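Local atomic coordinates of possible thiamine biosynthesis enzyme (Candida albicans, PDB entry 2X7Q), a protein that is of unknown function but has the fold of periplasmic binding proteins, and probably binds a small ligand, perhaps a thiamine precursor. Residues Asn87-Leu99 with Thr261-Leu273. The protein carries 1 engineered substitution. Numbering follows the deposited sequence.
With GOL (glycerol), chain B.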
ATOM      1  N   ASN A  87     -17.531  -3.112  -6.519  1.00 14.37           N
ATOM      2  CA  ASN A  87     -16.837  -3.433  -7.761  1.00 15.85           C
ATOM      3  C   ASN A  87     -15.328  -3.547  -7.573  1.00 14.21           C
ATOM      4  O   ASN A  87     -14.573  -3.601  -8.543  1.00 15.04           O
ATOM      5  CB  ASN A  87     -17.179  -2.415  -8.850  1.00 16.29           C
ATOM      6  CG  ASN A  87     -18.610  -2.549  -9.338  1.00 18.49           C
ATOM      7  OD1 ASN A  87     -19.156  -3.652  -9.400  1.00 18.84           O
ATOM      8  ND2 ASN A  87     -19.226  -1.426  -9.685  1.00 16.46           N
ATOM      9  N   ILE A  88     -14.900  -3.590  -6.315  1.00 13.84           N
ATOM     10  CA  ILE A  88     -13.494  -3.797  -5.987  1.00 13.88           C
ATOM     11  C   ILE A  88     -13.315  -5.143  -5.293  1.00 12.15           C
ATOM     12  O   ILE A  88     -14.026  -5.458  -4.338  1.00 12.56           O
ATOM     13  CB  ILE A  88     -12.953  -2.681  -5.073  1.00 14.21           C
ATOM     14  CG1 ILE A  88     -12.917  -1.349  -5.826  1.00 14.29           C
ATOM     15  CG2 ILE A  88     -11.564  -3.032  -4.570  1.00 13.85           C
ATOM     16  CD1 ILE A  88     -11.956  -1.337  -6.995  1.00 14.27           C
ATOM     17  N   HIS A  89     -12.364  -5.934  -5.780  1.00 11.89           N
ATOM     18  CA  HIS A  89     -12.116  -7.260  -5.224  1.00 11.46           C
ATOM     19  C   HIS A  89     -10.669  -7.438  -4.774  1.00 10.43           C
ATOM     20  O   HIS A  89      -9.735  -7.214  -5.545  1.00 10.36           O
ATOM     21  CB  HIS A  89     -12.478  -8.344  -6.243  1.00 11.61           C
ATOM     22  CG  HIS A  89     -13.950  -8.514  -6.449  1.00 13.15           C
ATOM     23  ND1 HIS A  89     -14.686  -7.701  -7.286  1.00 13.55           N
ATOM     24  CD2 HIS A  89     -14.826  -9.409  -5.934  1.00 12.67           C
ATOM     25  CE1 HIS A  89     -15.948  -8.086  -7.273  1.00 13.38           C
ATOM     26  NE2 HIS A  89     -16.061  -9.121  -6.460  1.00 14.19           N
ATOM     27  N   VAL A  90     -10.494  -7.842  -3.520  1.00  9.12           N
ATOM     28  CA  VAL A  90      -9.174  -8.172  -2.999  1.00  9.50           C
ATOM     29  C   VAL A  90      -8.888  -9.650  -3.238  1.00  9.10           C
ATOM     30  O   VAL A  90      -9.494 -10.518  -2.608  1.00 10.43           O
ATOM     31  CB  VAL A  90      -9.062  -7.869  -1.493  1.00  9.08           C
ATOM     32  CG1 VAL A  90      -7.697  -8.287  -0.967  1.00  8.64           C
ATOM     33  CG2 VAL A  90      -9.310  -6.390  -1.228  1.00  9.14           C
ATOM     34  N   LEU A  91      -7.959  -9.928  -4.146  1.00  9.70           N
ATOM     35  CA  LEU A  91      -7.685 -11.295  -4.575  1.00  9.07           C
ATOM     36  C   LEU A  91      -6.743 -12.045  -3.638  1.00 10.41           C
ATOM     37  O   LEU A  91      -7.029 -13.171  -3.231  1.00  9.80           O
ATOM     38  CB  LEU A  91      -7.119 -11.300  -5.997  1.00 10.17           C
ATOM     39  CG  LEU A  91      -8.024 -10.706  -7.075  1.00  9.45           C
ATOM     40  CD1 LEU A  91      -7.314 -10.685  -8.417  1.00 10.02           C
ATOM     41  CD2 LEU A  91      -9.326 -11.484  -7.165  1.00 12.37           C
ATOM     42  N   ASP A  92      -5.617 -11.422  -3.304  1.00  8.80           N
ATOM     43  CA  ASP A  92      -4.608 -12.078  -2.481  1.00 10.15           C
ATOM     44  C   ASP A  92      -3.687 -11.062  -1.811  1.00  9.39           C
ATOM     45  O   ASP A  92      -3.776  -9.863  -2.072  1.00  8.93           O
ATOM     46  CB  ASP A  92      -3.791 -13.056  -3.329  1.00  9.16           C
ATOM     47  CG  ASP A  92      -3.285 -14.243  -2.532  1.00 10.49           C
ATOM     48  OD1 ASP A  92      -2.994 -15.291  -3.146  1.00 11.55           O
ATOM     49  OD2 ASP A  92      -3.187 -14.134  -1.293  1.00 10.84           O
ATOM     50  N   THR A  93      -2.803 -11.551  -0.946  1.00  9.02           N
ATOM     51  CA  THR A  93      -1.851 -10.696  -0.247  1.00  9.06           C
ATOM     52  C   THR A  93      -0.520 -10.634  -0.991  1.00  9.51           C
ATOM     53  O   THR A  93       0.032 -11.664  -1.375  1.00  8.76           O
ATOM     54  CB  THR A  93      -1.595 -11.201   1.184  1.00  9.89           C
ATOM     55  OG1 THR A  93      -2.834 -11.265   1.899  1.00 10.55           O
ATOM     56  CG2 THR A  93      -0.638 -10.272   1.915  1.00  9.54           C
ATOM     57  N   TYR A  94      -0.013  -9.422  -1.190  1.00  8.73           N
ATOM     58  CA  TYR A  94       1.257  -9.218  -1.879  1.00  8.29           C
ATOM     59  C   TYR A  94       2.408  -9.121  -0.882  1.00  9.41           C
ATOM     60  O   TYR A  94       3.471  -9.711  -1.081  1.00  8.46           O
ATOM     61  CB  TYR A  94       1.192  -7.955  -2.740  1.00  8.79           C
ATOM     62  CG  TYR A  94       2.478  -7.636  -3.466  1.00  9.69           C
ATOM     63  CD1 TYR A  94       2.941  -8.450  -4.491  1.00  9.42           C
ATOM     64  CD2 TYR A  94       3.225  -6.512  -3.136  1.00  9.08           C
ATOM     65  CE1 TYR A  94       4.113  -8.160  -5.161  1.00 10.01           C
ATOM     66  CE2 TYR A  94       4.398  -6.213  -3.800  1.00  9.34           C
ATOM     67  CZ  TYR A  94       4.836  -7.041  -4.812  1.00  9.46           C
ATOM     68  OH  TYR A  94       6.002  -6.748  -5.477  1.00 10.49           O
ATOM     69  N   VAL A  95       2.187  -8.371   0.192  1.00  8.26           N
ATOM     70  CA  VAL A  95       3.174  -8.251   1.258  1.00  8.09           C
ATOM     71  C   VAL A  95       2.579  -8.679   2.594  1.00  9.45           C
ATOM     72  O   VAL A  95       1.551  -8.156   3.025  1.00  8.84           O
ATOM     73  CB  VAL A  95       3.710  -6.817   1.378  1.00  9.15           C
ATOM     74  CG1 VAL A  95       4.612  -6.695   2.592  1.00  9.47           C
ATOM     75  CG2 VAL A  95       4.455  -6.427   0.112  1.00  8.98           C
ATOM     76  N   LYS A  96       3.234  -9.635   3.242  1.00  9.87           N
ATOM     77  CA  LYS A  96       2.738 -10.197   4.492  1.00  9.88           C
ATOM     78  C   LYS A  96       3.104  -9.334   5.697  1.00 10.71           C
ATOM     79  O   LYS A  96       2.297  -9.152   6.611  1.00 10.29           O
ATOM     80  CB  LYS A  96       3.275 -11.616   4.677  1.00 12.75           C
ATOM     81  CG  LYS A  96       2.733 -12.333   5.899  1.00 14.55           C
ATOM     82  CD  LYS A  96       3.196 -13.777   5.923  0.19 14.33           C
ATOM     83  CE  LYS A  96       2.767 -14.508   4.660  0.70 15.16           C
ATOM     84  NZ  LYS A  96       3.231 -15.923   4.658  0.37 15.14           N
ATOM     85  N   SER A  97       4.325  -8.808   5.695  1.00 10.25           N
ATOM     86  CA  SER A  97       4.809  -7.988   6.801  1.00 11.00           C
ATOM     87  C   SER A  97       4.065  -6.653   6.876  1.00 10.84           C
ATOM     88  O   SER A  97       3.589  -6.143   5.863  1.00  9.56           O
ATOM     89  CB  SER A  97       6.316  -7.756   6.673  1.00 12.14           C
ATOM     90  OG  SER A  97       6.648  -7.273   5.384  1.00 10.66           O
ATOM     91  N   PRO A  98       3.961  -6.083   8.085  1.00 13.01           N
ATOM     92  CA  PRO A  98       3.251  -4.816   8.300  1.00 11.87           C
ATOM     93  C   PRO A  98       4.045  -3.616   7.804  1.00 12.38           C
ATOM     94  O   PRO A  98       5.273  -3.681   7.768  1.00 12.56           O
ATOM     95  CB  PRO A  98       3.118  -4.751   9.821  1.00 12.73           C
ATOM     96  CG  PRO A  98       4.282  -5.515  10.329  1.00 13.37           C
ATOM     97  CD  PRO A  98       4.489  -6.640   9.343  1.00 12.79           C
ATOM     98  N   LEU A  99       3.351  -2.541   7.433  1.00 12.05           N
ATOM     99  CA  LEU A  99       4.005  -1.324   6.961  1.00 11.23           C
ATOM    100  C   LEU A  99       4.430  -0.438   8.133  1.00 10.65           C
ATOM    101  O   LEU A  99       3.662  -0.232   9.072  1.00 11.02           O
ATOM    102  CB  LEU A  99       3.073  -0.542   6.031  1.00 13.04           C
ATOM    103  CG  LEU A  99       3.727   0.493   5.111  1.00 13.06           C
ATOM    104  CD1 LEU A  99       4.483  -0.204   3.998  1.00 12.33           C
ATOM    105  CD2 LEU A  99       2.691   1.449   4.533  1.00 13.90           C
ATOM    106  N   THR A 261      13.313  -6.366   6.803  1.00 12.24           N
ATOM    107  CA  THR A 261      12.057  -6.124   7.504  1.00 14.23           C
ATOM    108  C   THR A 261      10.861  -6.599   6.687  1.00 14.04           C
ATOM    109  O   THR A 261       9.791  -6.868   7.234  1.00 14.95           O
ATOM    110  CB  THR A 261      11.866  -4.625   7.826  1.00 13.79           C
ATOM    111  OG1 THR A 261      11.697  -3.888   6.607  1.00 13.53           O
ATOM    112  CG2 THR A 261      13.065  -4.084   8.587  1.00 14.80           C
ATOM    113  N   VAL A 262      11.048  -6.699   5.374  1.00 12.45           N
ATOM    114  CA  VAL A 262       9.955  -7.056   4.474  1.00 12.41           C
ATOM    115  C   VAL A 262       9.841  -8.557   4.234  1.00 12.70           C
ATOM    116  O   VAL A 262      10.847  -9.256   4.131  1.00 12.83           O
ATOM    117  CB  VAL A 262      10.087  -6.340   3.113  1.00 13.01           C
ATOM    118  CG1 VAL A 262      11.395  -6.706   2.437  1.00 12.17           C
ATOM    119  CG2 VAL A 262       8.903  -6.662   2.216  1.00 10.93           C
ATOM    120  N   GLU A 263       8.605  -9.042   4.161  1.00 11.30           N
ATOM    121  CA  GLU A 263       8.342 -10.427   3.791  1.00 11.28           C
ATOM    122  C   GLU A 263       7.209 -10.500   2.775  1.00 10.62           C
ATOM    123  O   GLU A 263       6.036 -10.418   3.137  1.00  8.65           O
ATOM    124  CB  GLU A 263       7.990 -11.275   5.015  1.00 12.77           C
ATOM    125  CG  GLU A 263       7.709 -12.735   4.675  1.00 13.47           C
ATOM    126  CD  GLU A 263       7.138 -13.518   5.840  1.00 15.89           C
ATOM    127  OE1 GLU A 263       6.550 -12.896   6.747  1.00 17.41           O
ATOM    128  OE2 GLU A 263       7.266 -14.760   5.842  1.00 20.75           O
ATOM    129  N   PHE A 264       7.563 -10.651   1.505  1.00  9.47           N
ATOM    130  CA  PHE A 264       6.564 -10.819   0.459  1.00  9.52           C
ATOM    131  C   PHE A 264       5.868 -12.166   0.616  1.00  9.64           C
ATOM    132  O   PHE A 264       6.441 -13.110   1.160  1.00 10.35           O
ATOM    133  CB  PHE A 264       7.211 -10.705  -0.922  1.00  8.78           C
ATOM    134  CG  PHE A 264       7.772  -9.342  -1.217  1.00  8.72           C
ATOM    135  CD1 PHE A 264       9.120  -9.073  -1.026  1.00  9.85           C
ATOM    136  CD2 PHE A 264       6.951  -8.328  -1.685  1.00  9.06           C
ATOM    137  CE1 PHE A 264       9.637  -7.817  -1.297  1.00  9.88           C
ATOM    138  CE2 PHE A 264       7.462  -7.071  -1.958  1.00  9.50           C
ATOM    139  CZ  PHE A 264       8.806  -6.816  -1.764  1.00 10.57           C
ATOM    140  N   ASN A 265       4.626 -12.249   0.149  1.00  8.88           N
ATOM    141  CA  ASN A 265       3.859 -13.485   0.248  1.00  9.68           C
ATOM    142  C   ASN A 265       4.345 -14.531  -0.747  1.00 10.14           C
ATOM    143  O   ASN A 265       3.889 -14.571  -1.887  1.00 10.63           O
ATOM    144  CB  ASN A 265       2.368 -13.210   0.040  1.00  9.79           C
ATOM    145  CG  ASN A 265       1.510 -14.444   0.247  1.00  9.86           C
ATOM    146  OD1 ASN A 265       1.976 -15.460   0.763  1.00 10.39           O
ATOM    147  ND2 ASN A 265       0.248 -14.361  -0.155  1.00 10.37           N
ATOM    148  N   SER A 266       5.271 -15.380  -0.310  1.00  9.24           N
ATOM    149  CA  SER A 266       5.820 -16.421  -1.170  1.00 10.44           C
ATOM    150  C   SER A 266       4.769 -17.477  -1.487  1.00 11.07           C
ATOM    151  O   SER A 266       4.952 -18.298  -2.386  1.00 12.02           O
ATOM    152  CB  SER A 266       7.031 -17.078  -0.509  1.00 10.76           C
ATOM    153  OG  SER A 266       6.662 -17.766   0.669  1.00 10.14           O
ATOM    154  N   ARG A 267       3.664 -17.445  -0.750  1.00 10.77           N
ATOM    155  CA  ARG A 267       2.596 -18.420  -0.931  1.00 11.09           C
ATOM    156  C   ARG A 267       1.454 -17.843  -1.761  1.00 11.21           C
ATOM    157  O   ARG A 267       0.411 -18.477  -1.923  1.00 11.90           O
ATOM    158  CB  ARG A 267       2.072 -18.890   0.427  1.00 11.57           C
ATOM    159  CG  ARG A 267       3.150 -19.335   1.393  1.00 12.06           C
ATOM    160  CD  ARG A 267       4.007 -20.442   0.802  1.00 11.65           C
ATOM    161  NE  ARG A 267       3.208 -21.593   0.397  1.00 14.22           N
ATOM    162  CZ  ARG A 267       3.361 -22.243  -0.751  1.00 13.70           C
ATOM    163  NH1 ARG A 267       4.289 -21.859  -1.617  1.00 13.24           N
ATOM    164  NH2 ARG A 267       2.586 -23.280  -1.037  1.00 14.60           N
ATOM    165  N   ILE A 268       1.658 -16.640  -2.292  1.00 10.03           N
ATOM    166  CA  ILE A 268       0.623 -15.962  -3.069  1.00 10.20           C
ATOM    167  C   ILE A 268       0.137 -16.828  -4.234  1.00 12.12           C
ATOM    168  O   ILE A 268       0.926 -17.254  -5.081  1.00 11.75           O
ATOM    169  CB  ILE A 268       1.096 -14.580  -3.579  1.00 10.10           C
ATOM    170  CG1 ILE A 268      -0.059 -13.826  -4.245  1.00 10.35           C
ATOM    171  CG2 ILE A 268       2.282 -14.723  -4.525  1.00 10.11           C
ATOM    172  CD1 ILE A 268       0.321 -12.441  -4.741  1.00  9.10           C
ATOM    173  N   GLY A 269      -1.163 -17.104  -4.252  1.00 11.89           N
ATOM    174  CA  GLY A 269      -1.758 -17.922  -5.294  1.00 12.01           C
ATOM    175  C   GLY A 269      -1.811 -19.394  -4.934  1.00 13.98           C
ATOM    176  O   GLY A 269      -2.571 -20.159  -5.529  1.00 13.43           O
ATOM    177  N   LYS A 270      -0.999 -19.794  -3.960  1.00 12.20           N
ATOM    178  CA  LYS A 270      -0.951 -21.187  -3.527  1.00 13.44           C
ATOM    179  C   LYS A 270      -1.929 -21.443  -2.384  1.00 14.10           C
ATOM    180  O   LYS A 270      -2.441 -22.552  -2.228  1.00 13.34           O
ATOM    181  CB  LYS A 270       0.469 -21.573  -3.100  1.00 13.41           C
ATOM    182  CG  LYS A 270       1.527 -21.353  -4.172  1.00 14.05           C
ATOM    183  CD  LYS A 270       1.125 -21.999  -5.490  1.00 15.62           C
ATOM    184  CE  LYS A 270       2.217 -21.848  -6.543  1.00 17.09           C
ATOM    185  NZ  LYS A 270       1.693 -22.074  -7.919  1.00 19.44           N
ATOM    186  N   THR A 271      -2.183 -20.407  -1.590  1.00 13.66           N
ATOM    187  CA  THR A 271      -3.099 -20.509  -0.459  1.00 13.92           C
ATOM    188  C   THR A 271      -3.897 -19.217  -0.301  1.00 12.63           C
ATOM    189  O   THR A 271      -3.384 -18.134  -0.573  1.00 12.03           O
ATOM    190  CB  THR A 271      -2.341 -20.815   0.847  1.00 12.91           C
ATOM    191  OG1 THR A 271      -3.275 -21.083   1.900  1.00 14.83           O
ATOM    192  CG2 THR A 271      -1.457 -19.640   1.241  1.00 13.63           C
ATOM    193  N   PRO A 272      -5.165 -19.332   0.124  1.00 13.77           N
ATOM    194  CA  PRO A 272      -6.025 -18.161   0.323  1.00 13.39           C
ATOM    195  C   PRO A 272      -5.390 -17.160   1.283  1.00 12.80           C
ATOM    196  O   PRO A 272      -4.608 -17.553   2.149  1.00 11.84           O
ATOM    197  CB  PRO A 272      -7.286 -18.758   0.953  1.00 13.80           C
ATOM    198  CG  PRO A 272      -7.310 -20.166   0.483  1.00 15.11           C
ATOM    199  CD  PRO A 272      -5.877 -20.593   0.388  1.00 14.10           C
ATOM    200  N   LEU A 273      -5.723 -15.882   1.124  1.00 12.23           N
ATOM    201  CA  LEU A 273      -5.199 -14.841   2.002  1.00 11.72           C
ATOM    202  C   LEU A 273      -5.631 -15.070   3.443  1.00 13.04           C
ATOM    203  O   LEU A 273      -6.655 -15.706   3.698  1.00 13.02           O
ATOM    204  CB  LEU A 273      -5.643 -13.458   1.522  1.00 12.16           C
ATOM    205  CG  LEU A 273      -7.141 -13.172   1.415  1.00 11.76           C
ATOM    206  CD1 LEU A 273      -7.738 -12.833   2.769  1.00 13.03           C
ATOM    207  CD2 LEU A 273      -7.385 -12.033   0.439  1.00 11.30           C
TER
HETATM  208  C1  GOL B1307       8.592  -1.140   5.697  1.00 13.94           C
HETATM  209  O1  GOL B1307       7.911  -0.046   6.306  1.00 13.53           O
HETATM  210  C2  GOL B1307       8.256  -2.413   6.473  1.00 14.01           C
HETATM  211  O2  GOL B1307       8.934  -3.510   5.865  1.00 12.81           O
HETATM  212  C3  GOL B1307       8.719  -2.258   7.929  1.00 14.47           C
HETATM  213  O3  GOL B1307       8.389  -3.444   8.650  1.00 18.21           O
HETATM  214  O   HOH W   1      -7.042 -15.405  -1.459  1.00 11.83           O
HETATM  215  O   HOH W   2      -1.871 -16.098   0.102  1.00 11.68           O
HETATM  216  O   HOH W   3       5.923 -16.102   2.746  1.00 12.53           O
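Asn265 turns its amide onto Thr93, on strand 88-95: with CG anti to the backbone N (chi1 -175°), ND2 gives one hydrogen to Thr93 O at 3.0 Å, the acceptor lying almost in the amide plane, and the other to a water. That water passes its own hydrogens to Asp92 OD2 and Thr271 O. Asp92 OD2 also takes the N-H of Thr93, while Asp92 OD1 receives Gly269 N at 2.8 Å, nearly along its C-O axis, which leaves both carboxylate oxygens satisfied. Asn265 OD1 closes an Asx turn on Arg267 N. A second water joins Leu91 O to Leu273 N. Further along, Asn265 N reaches Tyr94 O almost straight (175°) and Lys96 N gives to Glu263 O at 2.9 Å, making a single bridge between Val95 and Phe264; Glu263 N then binds Ser97 OG at 2.9 Å. The edge of the Phe264 ring meets a face of Tyr94 in an offset edge-to-face pair, centroids 5.4 Å apart; Tyr94 OH is hydrogen-bonded to Phe26 O. The loop between helices 252-259 and 275-289 thus clasps the edge strand of one sheet as it runs toward strand 100-106 of the other, an interdomain crossing of the two-lobed periplasmic binding protein fold.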